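Side-chain contacts in fructose-1,6-bisphosphatase/inositol-1-monophosphatase (Thermotoga maritima, PDB 2P3N), which hydrolyses inositol 1-phosphate, fructose 1,6-bisphosphate and several other phosphate esters as a homotetrameric, magnesium-dependent phosphatase of broad specificity: residues A[17-20]-A[21-24]; A[29-33]-A[34-38]; A[82-85]-A[86-90]. All coordinates share one frame; numbering follows the deposited sequence.

Interaction 1 (A[17-20]-A[21-24]); sequences LLMI and HWGR
Towards the end of helix 2-21 His21 N makes a weak hydrogen bond to Leu18 O, 3.2 Å long with an N-H...O angle of only 128°, and the chain then passes into a type II beta turn from His21 to Arg24. The turn is closed by Arg24 N on His21 O (2.7 Å), with Gly23 supplying the positive phi that its third position favours. Side chains of residues 17-20 pack on those of this turn. Ile20 and His21 run alongside each other in the same direction, and Ile20 CG2 sits over the centre of one face of the imidazole, 3.6 Å from the centroid of the His21 ring: a CH-pi contact. Met19 and Trp22 are also aligned. Bends at chi2 and chi3 fold the methionine chain round, bringing Met19 CE to 4.0 Å from Trp22 CE3, while SD makes an oblique Met-aromatic contact, 4.9 Å from the centroid of the six-membered ring. The indole is fixed further by its NE1, which is hydrogen-bonded to Leu91 O. Met19 and Ile20 also pack against His16 of a second subunit, so this region lies at a subunit contact. Arg24 folds back over the turn through a bend at chi3 (-84°). Its NE points almost straight at Trp22 O, 3.0 Å away, with that oxygen in the guanidinium plane, whereas Ile20 O lies over one face, 3.1 Å from Arg24 CZ.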
loop_
_atom_site.group_PDB
_atom_site.type_symbol
_atom_site.label_atom_id
_atom_site.label_comp_id
_atom_site.label_asym_id
_atom_site.label_seq_id
_atom_site.Cartn_x
_atom_site.Cartn_y
_atom_site.Cartn_z
ATOM N N LEU A 17 -14.287 -4.977 1.588
ATOM C CA LEU A 17 -15.664 -4.612 1.328
ATOM C C LEU A 17 -15.866 -3.213 1.864
ATOM O O LEU A 17 -16.611 -2.430 1.289
ATOM C CB LEU A 17 -16.618 -5.564 2.035
ATOM C CG LEU A 17 -18.022 -4.988 2.197
ATOM C CD1 LEU A 17 -18.695 -4.946 0.848
ATOM C CD2 LEU A 17 -18.813 -5.822 3.174
ATOM N N LEU A 18 -15.204 -2.903 2.975
ATOM C CA LEU A 18 -15.322 -1.587 3.590
ATOM C C LEU A 18 -14.666 -0.530 2.720
ATOM O O LEU A 18 -15.119 0.613 2.680
ATOM C CB LEU A 18 -14.664 -1.564 4.978
ATOM C CG LEU A 18 -15.309 -2.373 6.109
ATOM C CD1 LEU A 18 -14.548 -2.138 7.384
ATOM C CD2 LEU A 18 -16.747 -1.961 6.285
ATOM N N MET A 19 -13.600 -0.913 2.024
ATOM C CA MET A 19 -12.888 0.018 1.165
ATOM C C MET A 19 -13.739 0.456 -0.018
ATOM O O MET A 19 -13.581 1.562 -0.536
ATOM C CB MET A 19 -11.592 -0.608 0.680
ATOM C CG MET A 19 -10.541 -0.705 1.764
ATOM S SD MET A 19 -10.076 0.889 2.467
ATOM C CE MET A 19 -8.888 1.415 1.260
ATOM N N ILE A 20 -14.640 -0.418 -0.443
ATOM C CA ILE A 20 -15.531 -0.107 -1.544
ATOM C C ILE A 20 -16.360 1.125 -1.187
ATOM O O ILE A 20 -16.550 2.022 -2.008
ATOM C CB ILE A 20 -16.508 -1.275 -1.815
ATOM C CG1 ILE A 20 -15.749 -2.464 -2.400
ATOM C CG2 ILE A 20 -17.626 -0.812 -2.736
ATOM C CD1 ILE A 20 -16.613 -3.606 -2.832
ATOM N N HIS A 21 -16.810 1.172 0.059
ATOM C CA HIS A 21 -17.677 2.232 0.534
ATOM C C HIS A 21 -17.056 3.340 1.371
ATOM O O HIS A 21 -17.747 4.279 1.777
ATOM C CB HIS A 21 -18.810 1.583 1.317
ATOM C CG HIS A 21 -19.523 0.509 0.553
ATOM N ND1 HIS A 21 -20.456 0.786 -0.424
ATOM C CD2 HIS A 21 -19.390 -0.838 0.574
ATOM C CE1 HIS A 21 -20.862 -0.343 -0.976
ATOM N NE2 HIS A 21 -20.230 -1.343 -0.389
ATOM N N TRP A 22 -15.765 3.236 1.637
ATOM C CA TRP A 22 -15.080 4.222 2.450
ATOM C C TRP A 22 -15.355 5.641 1.957
ATOM O O TRP A 22 -15.202 5.936 0.773
ATOM C CB TRP A 22 -13.587 3.903 2.447
ATOM C CG TRP A 22 -12.760 4.764 3.328
ATOM C CD1 TRP A 22 -13.106 5.285 4.549
ATOM C CD2 TRP A 22 -11.423 5.191 3.073
ATOM N NE1 TRP A 22 -12.060 6.014 5.066
ATOM C CE2 TRP A 22 -11.015 5.972 4.180
ATOM C CE3 TRP A 22 -10.529 4.991 2.020
ATOM C CZ2 TRP A 22 -9.746 6.555 4.256
ATOM C CZ3 TRP A 22 -9.269 5.571 2.095
ATOM C CH2 TRP A 22 -8.891 6.344 3.205
ATOM N N GLY A 23 -15.784 6.505 2.880
ATOM C CA GLY A 23 -16.097 7.887 2.561
ATOM C C GLY A 23 -17.227 8.043 1.556
ATOM O O GLY A 23 -17.561 9.159 1.168
ATOM N N ARG A 24 -17.836 6.937 1.147
ATOM C CA ARG A 24 -18.897 6.985 0.155
ATOM C C ARG A 24 -20.221 6.379 0.590
ATOM O O ARG A 24 -20.933 5.820 -0.238
ATOM C CB ARG A 24 -18.441 6.287 -1.128
ATOM C CG ARG A 24 -17.283 6.959 -1.850
ATOM C CD ARG A 24 -16.554 6.002 -2.813
ATOM N NE ARG A 24 -15.538 5.189 -2.140
ATOM C CZ ARG A 24 -14.690 4.370 -2.763
ATOM N NH1 ARG A 24 -13.802 3.676 -2.064
ATOM N NH2 ARG A 24 -14.725 4.243 -4.083
#

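Interaction 2 (A[29-33]-A[34-38]); sequences EKKTG and FKDIV
Lys31 lies roughly perpendicular to Val38, the lysine methylenes passing over the branched end of the valine. Lys31 CG is 3.5 Å from Val38 CG1, and CD comes equally near Val38 CB, a tight fit for two carbons. A bend at chi3 (74°) then turns the lysine tail, and its NZ makes a salt bridge with Glu66 and a long, weak ion pair with Glu65, a magnesium ligand. Beside it Thr32 and Asp36 approach at a slant: Thr32 OG1 gives its proton to Asp36 OD2 over 2.7 Å, reaching the anti side of the carboxylate from 19° outside its plane. Lys31 CB lies 3.2 Å from Asp36 OD2. These side chains span a beta hairpin, whose short strands 29-30 and 37-38 are joined by the intervening loop. Glu29 and Val38 form an antiparallel hydrogen-bonded pair, with Val38 N to Glu29 O at 2.7 Å and Glu29 N to Val38 O at 3.0 Å; beyond the strands Lys31 N is hydrogen-bonded to Asp36 O. The side chains of Glu29 and Val38 share one face, where Glu29 CB meets Val38 CG1, and the glutamate carboxylate goes on to a salt bridge with Arg43. Lys30 and Ile37, the non-hydrogen-bonded pair, occupy the other face. At the loop Lys35 sends NZ to the carbonyl oxygens of Glu165 and Arg169 of a third subunit.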
loop_
_atom_site.group_PDB
_atom_site.type_symbol
_atom_site.label_atom_id
_atom_site.label_comp_id
_atom_site.label_asym_id
_atom_site.label_seq_id
_atom_site.Cartn_x
_atom_site.Cartn_y
_atom_site.Cartn_z
ATOM N N GLU A 29 -27.108 6.701 9.474
ATOM C CA GLU A 29 -28.186 6.479 10.436
ATOM C C GLU A 29 -27.743 6.759 11.873
ATOM O O GLU A 29 -26.646 6.369 12.285
ATOM C CB GLU A 29 -28.681 5.034 10.324
ATOM C CG GLU A 29 -29.327 4.688 8.978
ATOM C CD GLU A 29 -29.403 3.184 8.728
ATOM O OE1 GLU A 29 -29.835 2.453 9.651
ATOM O OE2 GLU A 29 -29.039 2.739 7.610
ATOM N N LYS A 30 -28.607 7.429 12.635
ATOM C CA LYS A 30 -28.311 7.777 14.026
ATOM C C LYS A 30 -28.816 6.694 14.977
ATOM O O LYS A 30 -29.909 6.179 14.791
ATOM C CB LYS A 30 -28.980 9.104 14.381
ATOM C CG LYS A 30 -28.788 10.192 13.349
ATOM C CD LYS A 30 -29.463 11.471 13.786
ATOM C CE LYS A 30 -29.561 12.466 12.646
ATOM N NZ LYS A 30 -30.307 13.694 13.051
ATOM N N LYS A 31 -28.033 6.344 15.993
ATOM C CA LYS A 31 -28.472 5.322 16.943
ATOM C C LYS A 31 -29.003 5.965 18.221
ATOM O O LYS A 31 -30.097 5.637 18.676
ATOM C CB LYS A 31 -27.330 4.338 17.249
ATOM C CG LYS A 31 -27.018 3.395 16.080
ATOM C CD LYS A 31 -25.712 2.626 16.245
ATOM C CE LYS A 31 -25.808 1.507 17.262
ATOM N NZ LYS A 31 -24.525 0.741 17.357
ATOM N N THR A 32 -28.237 6.886 18.792
ATOM C CA THR A 32 -28.666 7.575 20.004
ATOM C C THR A 32 -28.245 9.037 19.941
ATOM O O THR A 32 -28.095 9.699 20.968
ATOM C CB THR A 32 -28.057 6.946 21.276
ATOM O OG1 THR A 32 -26.629 7.013 21.199
ATOM C CG2 THR A 32 -28.509 5.488 21.435
ATOM N N GLY A 33 -28.063 9.530 18.720
ATOM C CA GLY A 33 -27.659 10.907 18.515
ATOM C C GLY A 33 -26.899 11.029 17.211
ATOM O O GLY A 33 -26.821 10.065 16.440
ATOM N N PHE A 34 -26.332 12.208 16.962
ATOM C CA PHE A 34 -25.572 12.449 15.736
ATOM C C PHE A 34 -24.108 12.022 15.875
ATOM O O PHE A 34 -23.412 11.852 14.877
ATOM C CB PHE A 34 -25.639 13.934 15.351
ATOM C CG PHE A 34 -24.989 14.848 16.352
ATOM C CD1 PHE A 34 -25.608 15.126 17.568
ATOM C CD2 PHE A 34 -23.731 15.390 16.102
ATOM C CE1 PHE A 34 -24.977 15.931 18.525
ATOM C CE2 PHE A 34 -23.094 16.193 17.051
ATOM C CZ PHE A 34 -23.717 16.463 18.264
ATOM N N LYS A 35 -23.650 11.861 17.116
ATOM C CA LYS A 35 -22.271 11.450 17.400
ATOM C C LYS A 35 -22.160 9.931 17.470
ATOM O O LYS A 35 -21.066 9.376 17.537
ATOM C CB LYS A 35 -21.791 12.051 18.731
ATOM C CG LYS A 35 -21.806 13.575 18.781
ATOM C CD LYS A 35 -21.370 14.103 20.143
ATOM C CE LYS A 35 -19.888 13.882 20.400
ATOM N NZ LYS A 35 -19.034 14.821 19.619
ATOM N N ASP A 36 -23.308 9.265 17.459
ATOM C CA ASP A 36 -23.351 7.812 17.531
ATOM C C ASP A 36 -24.179 7.266 16.375
ATOM O O ASP A 36 -25.382 7.028 16.506
ATOM C CB ASP A 36 -23.952 7.382 18.866
ATOM C CG ASP A 36 -24.200 5.906 18.933
ATOM O OD1 ASP A 36 -23.329 5.146 18.460
ATOM O OD2 ASP A 36 -25.256 5.505 19.461
ATOM N N ILE A 37 -23.513 7.060 15.242
ATOM C CA ILE A 37 -24.172 6.578 14.034
ATOM C C ILE A 37 -23.785 5.165 13.595
ATOM O O ILE A 37 -22.829 4.563 14.088
ATOM C CB ILE A 37 -23.879 7.516 12.850
ATOM C CG1 ILE A 37 -22.363 7.586 12.628
ATOM C CG2 ILE A 37 -24.460 8.894 13.113
ATOM C CD1 ILE A 37 -21.948 8.200 11.309
ATOM N N VAL A 38 -24.551 4.651 12.646
ATOM C CA VAL A 38 -24.313 3.336 12.092
ATOM C C VAL A 38 -24.766 3.427 10.638
ATOM O O VAL A 38 -25.589 4.291 10.286
ATOM C CB VAL A 38 -25.126 2.235 12.844
ATOM C CG1 VAL A 38 -26.628 2.501 12.718
ATOM C CG2 VAL A 38 -24.778 0.852 12.293
HETATM O O HOH W 1 -22.150 1.990 15.300
#

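Interaction 3 (A[82-85]-A[86-90]); sequences DGTI and NFVHG
Helix 84-89, through which Gly83 meets Phe87 and Thr84 meets Val88, starts at the threonine that ends the Asp-Pro-Ile-Asp-Gly-Thr motif of the inositol monophosphatase family. Gly83 occupies the N-cap position, at backbone angles suited to glycine. Its carbonyl oxygen, Gly83 O, receives Phe87 N at 2.9 Å in a nearly linear bond (174°). The next two steps follow the same i to i+4 pattern: Val88 N to Thr84 O, also 2.9 Å, and His89 N to Ile85 O, 3.0 Å. Gly90, with positive phi, takes the chain out of the helix, its N bound to Asn86 O. Within this frame side chains meet carbonyls more than one another. The Phe87 ring, with CG anti to the backbone N (chi1 178°), has Thr84 O at its edge, and Phe87 CB is 3.4 Å from that oxygen. Val88 CG2 approaches the same carbonyl oxygen, Thr84 O, at 3.2 Å. The His89 imidazole leans obliquely on Ile85 O, with CD2 3.4 Å away, and the same CD2 is 4.3 Å from Ile85 CG2.

In the family's fold this short helix stands at the metal site. Thr84 OG1 is hydrogen-bonded to Asp42 and also to Ile81 O, a weak bond that links the first turn to Ile81, a magnesium ligand. Asp82, Gly83 and Thr84 probably bind substrate, and Asp82 probably a second magnesium, as in relatives; Ala178 N gives the Asp82 carboxylate a hydrogen bond. Away from the site, Phe87 packs on Leu18 and His21 and meets Phe94 edge-to-face, while His89 NE2 is hydrogen-bonded to Arg169 NH1 of a third subunit.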
loop_
_atom_site.group_PDB
_atom_site.type_symbol
_atom_site.label_atom_id
_atom_site.label_comp_id
_atom_site.label_asym_id
_atom_site.label_seq_id
_atom_site.Cartn_x
_atom_site.Cartn_y
_atom_site.Cartn_z
ATOM N N ASP A 82 -15.074 -0.018 13.707
ATOM C CA ASP A 82 -14.737 0.795 14.863
ATOM C C ASP A 82 -14.243 2.130 14.309
ATOM O O ASP A 82 -13.125 2.237 13.818
ATOM C CB ASP A 82 -13.658 0.104 15.702
ATOM C CG ASP A 82 -13.321 0.872 16.972
ATOM O OD1 ASP A 82 -12.515 0.365 17.783
ATOM O OD2 ASP A 82 -13.859 1.983 17.162
ATOM N N GLY A 83 -15.094 3.143 14.369
ATOM C CA GLY A 83 -14.720 4.441 13.838
ATOM C C GLY A 83 -15.607 4.727 12.639
ATOM O O GLY A 83 -15.141 5.178 11.591
ATOM N N THR A 84 -16.900 4.460 12.806
ATOM C CA THR A 84 -17.887 4.656 11.751
ATOM C C THR A 84 -17.962 6.099 11.244
ATOM O O THR A 84 -18.253 6.337 10.061
ATOM C CB THR A 84 -19.285 4.202 12.228
ATOM O OG1 THR A 84 -19.212 2.845 12.696
ATOM C CG2 THR A 84 -20.288 4.283 11.088
ATOM N N ILE A 85 -17.692 7.060 12.126
ATOM C CA ILE A 85 -17.728 8.469 11.735
ATOM C C ILE A 85 -16.606 8.728 10.744
ATOM O O ILE A 85 -16.824 9.296 9.678
ATOM C CB ILE A 85 -17.562 9.390 12.965
ATOM C CG1 ILE A 85 -18.814 9.298 13.842
ATOM C CG2 ILE A 85 -17.292 10.822 12.521
ATOM C CD1 ILE A 85 -18.715 10.034 15.157
ATOM N N ASN A 86 -15.400 8.307 11.109
ATOM C CA ASN A 86 -14.242 8.465 10.244
ATOM C C ASN A 86 -14.551 7.796 8.915
ATOM O O ASN A 86 -14.407 8.396 7.846
ATOM C CB ASN A 86 -13.031 7.783 10.869
ATOM C CG ASN A 86 -12.307 8.664 11.845
ATOM O OD1 ASN A 86 -11.370 8.227 12.507
ATOM N ND2 ASN A 86 -12.726 9.921 11.937
ATOM N N PHE A 87 -14.975 6.536 9.012
ATOM C CA PHE A 87 -15.325 5.719 7.859
ATOM C C PHE A 87 -16.238 6.473 6.886
ATOM O O PHE A 87 -16.051 6.430 5.671
ATOM C CB PHE A 87 -16.024 4.435 8.331
ATOM C CG PHE A 87 -16.473 3.556 7.206
ATOM C CD1 PHE A 87 -15.548 2.811 6.478
ATOM C CD2 PHE A 87 -17.807 3.545 6.809
ATOM C CE1 PHE A 87 -15.941 2.076 5.368
ATOM C CE2 PHE A 87 -18.214 2.816 5.703
ATOM C CZ PHE A 87 -17.277 2.080 4.977
ATOM N N VAL A 88 -17.230 7.161 7.442
ATOM C CA VAL A 88 -18.189 7.931 6.657
ATOM C C VAL A 88 -17.588 9.178 6.019
ATOM O O VAL A 88 -17.883 9.490 4.873
ATOM C CB VAL A 88 -19.409 8.346 7.535
ATOM C CG1 VAL A 88 -20.208 9.452 6.862
ATOM C CG2 VAL A 88 -20.302 7.137 7.769
ATOM N N HIS A 89 -16.735 9.883 6.745
ATOM C CA HIS A 89 -16.157 11.102 6.201
ATOM C C HIS A 89 -14.974 10.866 5.293
ATOM O O HIS A 89 -14.557 11.768 4.560
ATOM C CB HIS A 89 -15.781 12.062 7.329
ATOM C CG HIS A 89 -16.967 12.739 7.947
ATOM N ND1 HIS A 89 -17.104 14.107 7.987
ATOM C CD2 HIS A 89 -18.081 12.233 8.524
ATOM C CE1 HIS A 89 -18.251 14.416 8.562
ATOM N NE2 HIS A 89 -18.864 13.296 8.898
ATOM N N GLY A 90 -14.435 9.651 5.334
ATOM C CA GLY A 90 -13.317 9.333 4.470
ATOM C C GLY A 90 -11.967 9.338 5.140
ATOM O O GLY A 90 -10.948 9.288 4.453
#

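In the fold
Interaction 3 is the buried member of the set, interaction 1 is partly buried, and interaction 2 lies at the surface. The helix of interaction 3 touches both others: Gly23 N is 2.8 Å from Phe87 O, a probable hydrogen bond, and Ile37 of the hairpin rests on Ile85 and Val88. Interactions 1 and 2 do not touch, their nearest atoms being about 10 Å apart. Chemistry follows place. Aromatic and apolar contacts dominate the helix end, charged and hydroxyl groups the hairpin, and regular backbone bonding helix 84-89. Subunit partners differ too, since interactions 2 and 3 both meet the third subunit, whereas interaction 1 faces mainly the second.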